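Local coordinates for cyclopropane mycolic acid synthase MmaA2 (Mycobacterium tuberculosis, PDB 1TPY), which converts a double bond of mycolic acids into a cis cyclopropane ring, using the methylene group supplied by S-adenosyl-L-methionine, at residues G137-F142 / A148-R153. Residues are numbered along the deposited sequence; the frame is centred on the assembly and turned at random.
Sequences GAFEHF and ADFFAR. With SAH (S-adenosyl-L-homocysteine), chain C; 16A (cetyl-trimethyl-ammonium), chain D.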
ATOM      1  N   GLY A 137      -1.872   0.316   0.126  1.00 22.05           N
ATOM      2  CA  GLY A 137      -0.815   0.927   0.910  1.00 20.82           C
ATOM      3  C   GLY A 137      -0.230   2.213   0.362  1.00 21.94           C
ATOM      4  O   GLY A 137       0.868   2.605   0.747  1.00 22.84           O
ATOM      5  N   ALA A 138      -0.955   2.883  -0.526  1.00 20.92           N
ATOM      6  CA  ALA A 138      -0.470   4.132  -1.096  1.00 21.26           C
ATOM      7  C   ALA A 138      -1.183   5.333  -0.478  1.00 20.35           C
ATOM      8  O   ALA A 138      -0.571   6.366  -0.221  1.00 21.39           O
ATOM      9  CB  ALA A 138      -0.674   4.132  -2.610  1.00 18.98           C
ATOM     10  N   PHE A 139      -2.478   5.169  -0.235  1.00 19.96           N
ATOM     11  CA  PHE A 139      -3.337   6.211   0.325  1.00 21.13           C
ATOM     12  C   PHE A 139      -2.754   6.942   1.541  1.00 22.48           C
ATOM     13  O   PHE A 139      -2.887   8.161   1.662  1.00 21.81           O
ATOM     14  CB  PHE A 139      -4.681   5.598   0.714  1.00 19.27           C
ATOM     15  CG  PHE A 139      -5.778   6.608   0.923  1.00 19.59           C
ATOM     16  CD1 PHE A 139      -6.446   7.165  -0.171  1.00 17.81           C
ATOM     17  CD2 PHE A 139      -6.167   6.978   2.208  1.00 17.64           C
ATOM     18  CE1 PHE A 139      -7.490   8.077   0.014  1.00 17.85           C
ATOM     19  CE2 PHE A 139      -7.212   7.894   2.405  1.00 21.05           C
ATOM     20  CZ  PHE A 139      -7.877   8.444   1.305  1.00 15.20           C
ATOM     21  N   GLU A 140      -2.132   6.181   2.440  1.00 22.37           N
ATOM     22  CA  GLU A 140      -1.539   6.727   3.657  1.00 24.26           C
ATOM     23  C   GLU A 140      -0.560   7.869   3.367  1.00 25.57           C
ATOM     24  O   GLU A 140      -0.327   8.728   4.220  1.00 24.81           O
ATOM     25  CB  GLU A 140      -0.822   5.615   4.435  1.00 24.40           C
ATOM     26  CG  GLU A 140      -1.702   4.410   4.789  1.00 28.36           C
ATOM     27  CD  GLU A 140      -1.690   3.313   3.727  1.00 27.22           C
ATOM     28  OE1 GLU A 140      -1.767   3.633   2.523  1.00 28.43           O
ATOM     29  OE2 GLU A 140      -1.613   2.125   4.101  1.00 28.90           O
ATOM     30  N   HIS A 141      -0.002   7.871   2.160  1.00 25.20           N
ATOM     31  CA  HIS A 141       0.957   8.893   1.728  1.00 26.25           C
ATOM     32  C   HIS A 141       0.304  10.118   1.092  1.00 26.07           C
ATOM     33  O   HIS A 141       0.904  11.187   1.036  1.00 29.36           O
ATOM     34  CB  HIS A 141       1.929   8.307   0.702  1.00 23.18           C
ATOM     35  CG  HIS A 141       2.927   7.354   1.276  1.00 24.30           C
ATOM     36  ND1 HIS A 141       3.967   7.763   2.083  1.00 23.05           N
ATOM     37  CD2 HIS A 141       3.057   6.011   1.145  1.00 21.67           C
ATOM     38  CE1 HIS A 141       4.696   6.715   2.423  1.00 24.99           C
ATOM     39  NE2 HIS A 141       4.166   5.640   1.868  1.00 23.51           N
ATOM     40  N   PHE A 142      -0.915   9.955   0.597  1.00 25.81           N
ATOM     41  CA  PHE A 142      -1.613  11.041  -0.080  1.00 24.99           C
ATOM     42  C   PHE A 142      -1.732  12.349   0.691  1.00 24.61           C
ATOM     43  O   PHE A 142      -1.605  13.425   0.110  1.00 23.62           O
ATOM     44  CB  PHE A 142      -3.013  10.581  -0.504  1.00 22.89           C
ATOM     45  CG  PHE A 142      -3.012   9.499  -1.549  1.00 22.21           C
ATOM     46  CD1 PHE A 142      -4.207   8.930  -1.967  1.00 20.31           C
ATOM     47  CD2 PHE A 142      -1.821   9.020  -2.085  1.00 20.52           C
ATOM     48  CE1 PHE A 142      -4.223   7.895  -2.902  1.00 21.75           C
ATOM     49  CE2 PHE A 142      -1.828   7.986  -3.021  1.00 21.54           C
ATOM     50  CZ  PHE A 142      -3.034   7.422  -3.429  1.00 18.50           C
ATOM     51  N   ALA A 148      -9.961  14.318  -0.808  1.00 26.17           N
ATOM     52  CA  ALA A 148     -11.075  14.752  -1.653  1.00 26.59           C
ATOM     53  C   ALA A 148     -10.695  14.750  -3.130  1.00 26.65           C
ATOM     54  O   ALA A 148     -11.405  14.184  -3.966  1.00 27.52           O
ATOM     55  CB  ALA A 148     -11.540  16.152  -1.233  1.00 25.39           C
ATOM     56  N   ASP A 149      -9.575  15.388  -3.456  1.00 26.24           N
ATOM     57  CA  ASP A 149      -9.121  15.429  -4.840  1.00 27.11           C
ATOM     58  C   ASP A 149      -8.805  14.026  -5.352  1.00 26.41           C
ATOM     59  O   ASP A 149      -9.067  13.716  -6.518  1.00 25.26           O
ATOM     60  CB  ASP A 149      -7.893  16.332  -4.982  1.00 27.73           C
ATOM     61  CG  ASP A 149      -8.255  17.799  -5.029  1.00 31.92           C
ATOM     62  OD1 ASP A 149      -9.449  18.121  -4.854  1.00 34.78           O
ATOM     63  OD2 ASP A 149      -7.354  18.637  -5.240  1.00 33.58           O
ATOM     64  N   PHE A 150      -8.253  13.173  -4.492  1.00 24.84           N
ATOM     65  CA  PHE A 150      -7.941  11.809  -4.923  1.00 25.13           C
ATOM     66  C   PHE A 150      -9.187  11.086  -5.422  1.00 24.65           C
ATOM     67  O   PHE A 150      -9.206  10.568  -6.534  1.00 25.23           O
ATOM     68  CB  PHE A 150      -7.331  10.975  -3.795  1.00 25.12           C
ATOM     69  CG  PHE A 150      -7.313   9.492  -4.093  1.00 27.38           C
ATOM     70  CD1 PHE A 150      -6.479   8.976  -5.081  1.00 27.39           C
ATOM     71  CD2 PHE A 150      -8.179   8.625  -3.430  1.00 26.39           C
ATOM     72  CE1 PHE A 150      -6.508   7.621  -5.410  1.00 28.21           C
ATOM     73  CE2 PHE A 150      -8.218   7.272  -3.750  1.00 27.51           C
ATOM     74  CZ  PHE A 150      -7.384   6.766  -4.741  1.00 29.90           C
ATOM     75  N   PHE A 151     -10.220  11.040  -4.585  1.00 23.87           N
ATOM     76  CA  PHE A 151     -11.455  10.365  -4.955  1.00 25.82           C
ATOM     77  C   PHE A 151     -12.118  10.999  -6.173  1.00 25.40           C
ATOM     78  O   PHE A 151     -12.662  10.296  -7.021  1.00 27.15           O
ATOM     79  CB  PHE A 151     -12.429  10.345  -3.772  1.00 24.13           C
ATOM     80  CG  PHE A 151     -11.990   9.446  -2.650  1.00 24.17           C
ATOM     81  CD1 PHE A 151     -11.662   9.972  -1.402  1.00 23.04           C
ATOM     82  CD2 PHE A 151     -11.892   8.071  -2.842  1.00 21.74           C
ATOM     83  CE1 PHE A 151     -11.242   9.141  -0.367  1.00 22.39           C
ATOM     84  CE2 PHE A 151     -11.471   7.235  -1.813  1.00 21.49           C
ATOM     85  CZ  PHE A 151     -11.147   7.770  -0.573  1.00 20.15           C
ATOM     86  N   ALA A 152     -12.061  12.321  -6.274  1.00 26.76           N
ATOM     87  CA  ALA A 152     -12.663  13.005  -7.417  1.00 26.70           C
ATOM     88  C   ALA A 152     -11.999  12.502  -8.703  1.00 26.81           C
ATOM     89  O   ALA A 152     -12.677  12.224  -9.695  1.00 27.89           O
ATOM     90  CB  ALA A 152     -12.496  14.524  -7.281  1.00 22.96           C
ATOM     91  N   ARG A 153     -10.673  12.375  -8.675  1.00 25.66           N
ATOM     92  CA  ARG A 153      -9.923  11.904  -9.839  1.00 25.38           C
ATOM     93  C   ARG A 153     -10.249  10.448 -10.177  1.00 25.86           C
ATOM     94  O   ARG A 153     -10.461  10.095 -11.339  1.00 24.54           O
ATOM     95  CB  ARG A 153      -8.419  12.031  -9.588  1.00 24.81           C
ATOM     96  CG  ARG A 153      -7.576  11.696 -10.808  1.00 23.46           C
ATOM     97  CD  ARG A 153      -7.903  12.637 -11.957  1.00 23.99           C
ATOM     98  NE  ARG A 153      -7.613  14.021 -11.607  1.00 24.70           N
ATOM     99  CZ  ARG A 153      -6.390  14.534 -11.545  1.00 25.19           C
ATOM    100  NH1 ARG A 153      -5.332  13.783 -11.817  1.00 25.92           N
ATOM    101  NH2 ARG A 153      -6.221  15.795 -11.187  1.00 25.52           N
TER
HETATM  102  N   SAH C1900       0.986  -1.107  -3.745  1.00 15.42           N
HETATM  103  CA  SAH C1900       2.295  -1.713  -3.500  1.00 19.65           C
HETATM  104  CB  SAH C1900       3.297  -0.695  -2.899  1.00 17.13           C
HETATM  105  CG  SAH C1900       2.909   0.012  -1.600  1.00 18.06           C
HETATM  106  SD  SAH C1900       4.181   1.160  -1.005  1.00 24.06           S
HETATM  107  C   SAH C1900       2.169  -2.923  -2.573  1.00 19.58           C
HETATM  108  O   SAH C1900       1.071  -3.132  -2.025  1.00 20.69           O
HETATM  109  OXT SAH C1900       3.171  -3.640  -2.390  1.00 23.01           O
HETATM  110  C5' SAH C1900       3.410   2.774  -1.302  1.00 22.87           C
HETATM  111  C4' SAH C1900       3.333   3.069  -2.808  1.00 23.44           C
HETATM  112  O4' SAH C1900       2.429   4.155  -3.124  1.00 25.51           O
HETATM  113  C3' SAH C1900       4.680   3.447  -3.422  1.00 24.00           C
HETATM  114  O3' SAH C1900       4.818   2.780  -4.690  1.00 22.97           O
HETATM  115  C2' SAH C1900       4.588   4.937  -3.581  1.00 24.91           C
HETATM  116  O2' SAH C1900       5.499   5.421  -4.584  1.00 21.62           O
HETATM  117  C1' SAH C1900       3.146   5.100  -3.933  1.00 24.29           C
HETATM  118  N9  SAH C1900       2.594   6.506  -3.747  1.00 24.45           N
HETATM  119  C8  SAH C1900       2.591   7.338  -2.674  1.00 22.76           C
HETATM  120  N7  SAH C1900       2.025   8.491  -2.835  1.00 24.00           N
HETATM  121  C5  SAH C1900       1.600   8.426  -4.166  1.00 23.44           C
HETATM  122  C6  SAH C1900       0.908   9.327  -5.021  1.00 22.51           C
HETATM  123  N6  SAH C1900       0.511  10.533  -4.623  1.00 23.08           N
HETATM  124  N1  SAH C1900       0.646   8.924  -6.309  1.00 24.24           N
HETATM  125  C2  SAH C1900       1.047   7.699  -6.723  1.00 24.75           C
HETATM  126  N3  SAH C1900       1.704   6.768  -6.014  1.00 23.42           N
HETATM  127  C4  SAH C1900       1.949   7.207  -4.727  1.00 23.47           C
HETATM  128  C1  16A D1901       4.012  -1.399   7.782  1.00 28.91           C
HETATM  129  C2  16A D1901       3.762   0.091   8.010  1.00 29.99           C
HETATM  130  C3  16A D1901       2.860   0.302   9.236  1.00 30.46           C
HETATM  131  C4  16A D1901       2.552   1.752   9.584  1.00 29.63           C
HETATM  132  C5  16A D1901       1.647   1.793  10.826  1.00 28.27           C
HETATM  133  C6  16A D1901       1.243   3.196  11.306  1.00 27.62           C
HETATM  134  C7  16A D1901       2.347   4.155  11.818  1.00 26.89           C
HETATM  135  C8  16A D1901       2.035   5.671  11.848  1.00 27.69           C
HETATM  136  C9  16A D1901       1.468   6.304  10.555  1.00 27.18           C
HETATM  137  C10 16A D1901       2.393   6.291   9.315  1.00 26.67           C
HETATM  138  C11 16A D1901       1.698   6.479   7.944  1.00 28.97           C
HETATM  139  C12 16A D1901       2.522   6.038   6.724  1.00 31.66           C
HETATM  140  C13 16A D1901       2.082   4.668   6.196  1.00 33.07           C
HETATM  141  C14 16A D1901       2.972   4.200   5.047  1.00 35.34           C
HETATM  142  C15 16A D1901       2.626   2.725   4.777  1.00 36.54           C
HETATM  143  C16 16A D1901       3.618   2.187   3.726  1.00 37.00           C
HETATM  144  N1  16A D1901       3.694   0.765   3.176  1.00 37.05           N
HETATM  145  C17 16A D1901       4.602   0.285   2.311  1.00 37.68           C
HETATM  146  C18 16A D1901       3.723  -0.244   4.304  1.00 36.84           C
HETATM  147  C19 16A D1901       2.408   0.469   2.438  1.00 36.17           C
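Four buried phenylalanines, Phe139 and Phe142 from the short turn after strand 132-136 and Phe150 and Phe151 from helix 147-157, form an aromatic cluster beside the cofactor pocket of this Rossmann-like methyltransferase. No hydrogen bond crosses between the two segments. Phe139 and Phe142 both come at the Phe150 ring from the same side. The CE1 corner of Phe142 stands over that face, off toward the rim, with Phe142 CE1 3.3 Å from Phe150 CD1; the planes are inclined at 48°. The edge of Phe139 is turned toward the face of Phe150 in an offset edge-to-face pair, with Phe139 CE1 3.6 Å from Phe150 CD2 and the planes turned by 72°. With CG anti to the backbone N (chi1 -163°), the Phe139 ring extends to Phe151 as well, where Phe139 CE1 comes within 3.7 Å of Phe151 CZ. Within each segment the aromatic residues also pack on one another: Phe139 CA rests over the centre of the Phe142 ring, and Phe150 CD2 lies above the centre of the Phe151 ring. The ring edge of Phe142 meets the adenine, Phe142 CE2 lying 3.6 Å from SAH C5, so one ring touches both ligand and helix 147-157. Ala138 CB adds a contact to SAH O4' at 3.1 Å. His141 borders both ligands, its CB against the adenine and its imidazole near the cetyl-trimethyl-ammonium, which Glu140 CB also touches. Trp123, an S-adenosyl-L-methionine-binding residue, meets both Phe142 and Phe150. The arrangement joins the post-strand turn lining the cofactor pocket to the next helix of the class I methyltransferase fold.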